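Local coordinates for protein oxalate--CoA ligase (PDB 5IE2) that belongs to the AMP-binding enzymes of the ANL superfamily and holds adenosine-5'-triphosphate in a pocket, at residues Phe245-Lys250 and His274-Tyr279. Residues are numbered along the deposited sequence; the frame is centred on the assembly and turned at random.
Sequences FWPDMK and HPETEY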
loop_
_atom_site.group_PDB
_atom_site.type_symbol
_atom_site.label_atom_id
_atom_site.label_comp_id
_atom_site.label_asym_id
_atom_site.label_seq_id
_atom_site.Cartn_x
_atom_site.Cartn_y
_atom_site.Cartn_z
ATOM N N PHE A 245 3.970 -15.742 -10.328
ATOM C CA PHE A 245 2.795 -14.835 -10.326
ATOM C C PHE A 245 1.678 -15.325 -11.236
ATOM O O PHE A 245 0.543 -15.531 -10.773
ATOM C CB PHE A 245 3.222 -13.409 -10.732
ATOM C CG PHE A 245 2.069 -12.448 -10.822
ATOM C CD1 PHE A 245 1.279 -12.226 -9.697
ATOM C CD2 PHE A 245 1.751 -11.811 -12.020
ATOM C CE1 PHE A 245 0.185 -11.347 -9.735
ATOM C CE2 PHE A 245 0.640 -10.920 -12.075
ATOM C CZ PHE A 245 -0.135 -10.703 -10.931
ATOM N N TRP A 246 1.958 -15.479 -12.540
ATOM C CA TRP A 246 0.893 -15.831 -13.451
ATOM C C TRP A 246 0.429 -17.265 -13.254
ATOM O O TRP A 246 -0.757 -17.506 -13.380
ATOM C CB TRP A 246 1.290 -15.599 -14.916
ATOM C CG TRP A 246 1.293 -14.080 -15.240
ATOM C CD1 TRP A 246 2.380 -13.316 -15.545
ATOM C CD2 TRP A 246 0.161 -13.200 -15.255
ATOM N NE1 TRP A 246 2.005 -12.005 -15.754
ATOM C CE2 TRP A 246 0.645 -11.905 -15.571
ATOM C CE3 TRP A 246 -1.212 -13.382 -15.044
ATOM C CZ2 TRP A 246 -0.202 -10.798 -15.696
ATOM C CZ3 TRP A 246 -2.062 -12.276 -15.144
ATOM C CH2 TRP A 246 -1.552 -10.997 -15.480
ATOM N N PRO A 247 1.350 -18.202 -12.948
ATOM C CA PRO A 247 0.789 -19.532 -12.609
ATOM C C PRO A 247 -0.209 -19.519 -11.443
ATOM O O PRO A 247 -1.227 -20.234 -11.505
ATOM C CB PRO A 247 2.029 -20.344 -12.274
ATOM C CG PRO A 247 3.065 -19.785 -13.229
ATOM C CD PRO A 247 2.808 -18.290 -13.211
ATOM N N ASP A 248 0.081 -18.730 -10.405
ATOM C CA ASP A 248 -0.862 -18.579 -9.288
ATOM C C ASP A 248 -2.148 -17.875 -9.706
ATOM O O ASP A 248 -3.238 -18.275 -9.271
ATOM C CB ASP A 248 -0.222 -17.823 -8.126
ATOM C CG ASP A 248 0.728 -18.701 -7.284
ATOM O OD1 ASP A 248 0.699 -19.950 -7.455
ATOM O OD2 ASP A 248 1.495 -18.138 -6.464
ATOM N N MET A 249 -2.023 -16.825 -10.516
ATOM C CA MET A 249 -3.209 -16.086 -10.961
ATOM C C MET A 249 -4.120 -17.023 -11.752
ATOM O O MET A 249 -5.345 -16.931 -11.649
ATOM C CB MET A 249 -2.830 -14.885 -11.833
ATOM C CG MET A 249 -2.079 -13.764 -11.083
ATOM S SD MET A 249 -3.216 -12.676 -10.120
ATOM C CE MET A 249 -3.995 -11.721 -11.475
ATOM N N LYS A 250 -3.519 -17.886 -12.597
ATOM C CA LYS A 250 -4.368 -18.812 -13.359
ATOM C C LYS A 250 -4.988 -19.869 -12.479
ATOM O O LYS A 250 -6.210 -20.090 -12.518
ATOM C CB LYS A 250 -3.572 -19.516 -14.485
ATOM C CG LYS A 250 -3.141 -18.597 -15.555
ATOM C CD LYS A 250 -2.263 -19.446 -16.525
ATOM C CE LYS A 250 -1.188 -18.627 -17.145
ATOM N NZ LYS A 250 -0.613 -19.396 -18.310
ATOM N N HIS A 274 9.724 -13.905 -20.870
ATOM C CA HIS A 274 9.049 -15.193 -20.760
ATOM C C HIS A 274 7.550 -15.009 -20.842
ATOM O O HIS A 274 6.848 -15.176 -19.836
ATOM C CB HIS A 274 9.420 -15.882 -19.436
ATOM C CG HIS A 274 9.022 -17.332 -19.346
ATOM N ND1 HIS A 274 7.755 -17.748 -18.985
ATOM C CD2 HIS A 274 9.750 -18.462 -19.511
ATOM C CE1 HIS A 274 7.714 -19.067 -18.947
ATOM N NE2 HIS A 274 8.911 -19.525 -19.268
ATOM N N PRO A 275 7.024 -14.661 -22.032
ATOM C CA PRO A 275 5.563 -14.566 -22.132
ATOM C C PRO A 275 4.883 -15.874 -21.801
ATOM O O PRO A 275 5.408 -16.944 -22.142
ATOM C CB PRO A 275 5.324 -14.194 -23.603
ATOM C CG PRO A 275 6.596 -14.692 -24.312
ATOM C CD PRO A 275 7.675 -14.329 -23.314
ATOM N N GLU A 276 3.763 -15.802 -21.095
ATOM C CA GLU A 276 2.935 -16.975 -20.894
ATOM C C GLU A 276 2.277 -17.333 -22.216
ATOM O O GLU A 276 2.040 -16.442 -23.049
ATOM C CB GLU A 276 1.869 -16.729 -19.835
ATOM C CG GLU A 276 2.425 -16.456 -18.459
ATOM C CD GLU A 276 2.948 -17.707 -17.763
ATOM O OE1 GLU A 276 2.281 -18.757 -17.894
ATOM O OE2 GLU A 276 3.987 -17.633 -17.065
ATOM N N THR A 277 1.993 -18.619 -22.419
ATOM C CA THR A 277 1.308 -19.040 -23.634
ATOM C C THR A 277 -0.130 -18.522 -23.614
ATOM O O THR A 277 -0.661 -18.139 -24.657
ATOM C CB THR A 277 1.339 -20.572 -23.818
ATOM O OG1 THR A 277 0.844 -21.216 -22.638
ATOM C CG2 THR A 277 2.754 -21.036 -24.060
ATOM N N GLU A 278 -0.750 -18.449 -22.434
ATOM C CA GLU A 278 -2.018 -17.713 -22.330
ATOM C C GLU A 278 -2.188 -17.027 -20.955
ATOM O O GLU A 278 -1.746 -17.541 -19.932
ATOM C CB GLU A 278 -3.227 -18.611 -22.590
ATOM C CG GLU A 278 -3.468 -19.664 -21.543
ATOM C CD GLU A 278 -4.681 -20.519 -21.874
ATOM O OE1 GLU A 278 -4.926 -21.520 -21.166
ATOM O OE2 GLU A 278 -5.432 -20.142 -22.801
ATOM N N TYR A 279 -2.856 -15.879 -20.956
ATOM C CA TYR A 279 -3.111 -15.116 -19.722
ATOM C C TYR A 279 -4.559 -15.191 -19.349
ATOM O O TYR A 279 -5.407 -15.281 -20.224
ATOM C CB TYR A 279 -2.709 -13.644 -19.897
ATOM C CG TYR A 279 -1.234 -13.475 -19.959
ATOM C CD1 TYR A 279 -0.474 -13.517 -18.805
ATOM C CD2 TYR A 279 -0.577 -13.289 -21.197
ATOM C CE1 TYR A 279 0.901 -13.391 -18.847
ATOM C CE2 TYR A 279 0.788 -13.155 -21.262
ATOM C CZ TYR A 279 1.540 -13.216 -20.099
ATOM O OH TYR A 279 2.925 -13.097 -20.180
#
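Tyr-279 drives one edge of its ring onto a face of the Trp-246 indole, a T-shaped stack with planes at 74° and the centroids of the phenol ring and the five-membered ring of Trp-246 4.7 Å apart. The touching edge is CD1-CE1: Tyr-279 CE1 lies 3.6 Å from NE1 of Trp-246, and CD1 sits above the middle of the indole. Phe-245 CE2 presses on the opposite face, so the indole is held between two aromatic side chains. Phe-304 meets both Trp-246 and Tyr-279, and Ile-267 of helix 261-273 also packs against Trp-246.

The aliphatic part of Glu-276 continues this apolar layer. Glu-276 CB lies over one face of the Tyr-279 ring, offset toward the rim, and Glu-276 CG is 3.8 Å from Trp-246 CB. A bend at chi2 (-75°) turns the carboxylate back toward the helix.

The polar part converges on Lys-250, which stretches from helix 242-251 across to the loop. Lys-250 NZ donates to the backbone O of Glu-278 at 2.7 Å, in the carbonyl plane. A salt bridge of 3.0 Å joins Lys-250 NZ to Glu-276 OE1, which is met on the anti side and 22° out of the carboxylate plane.

Within the loop, Glu-276 N donates a nearly straight bond to Tyr-279 OH, 3.0 Å away; His-271 ND1 also hydrogen-bonds this hydroxyl.

The contact thus fastens the loop between helix 261-273 and strand 284-287 to helix 242-251 at the protein surface. Ring packing sets the tyrosine against the helix, while one ammonium group ties together a backbone carbonyl and a carboxylate, whose negative charge probably steadies the lysine's positive one.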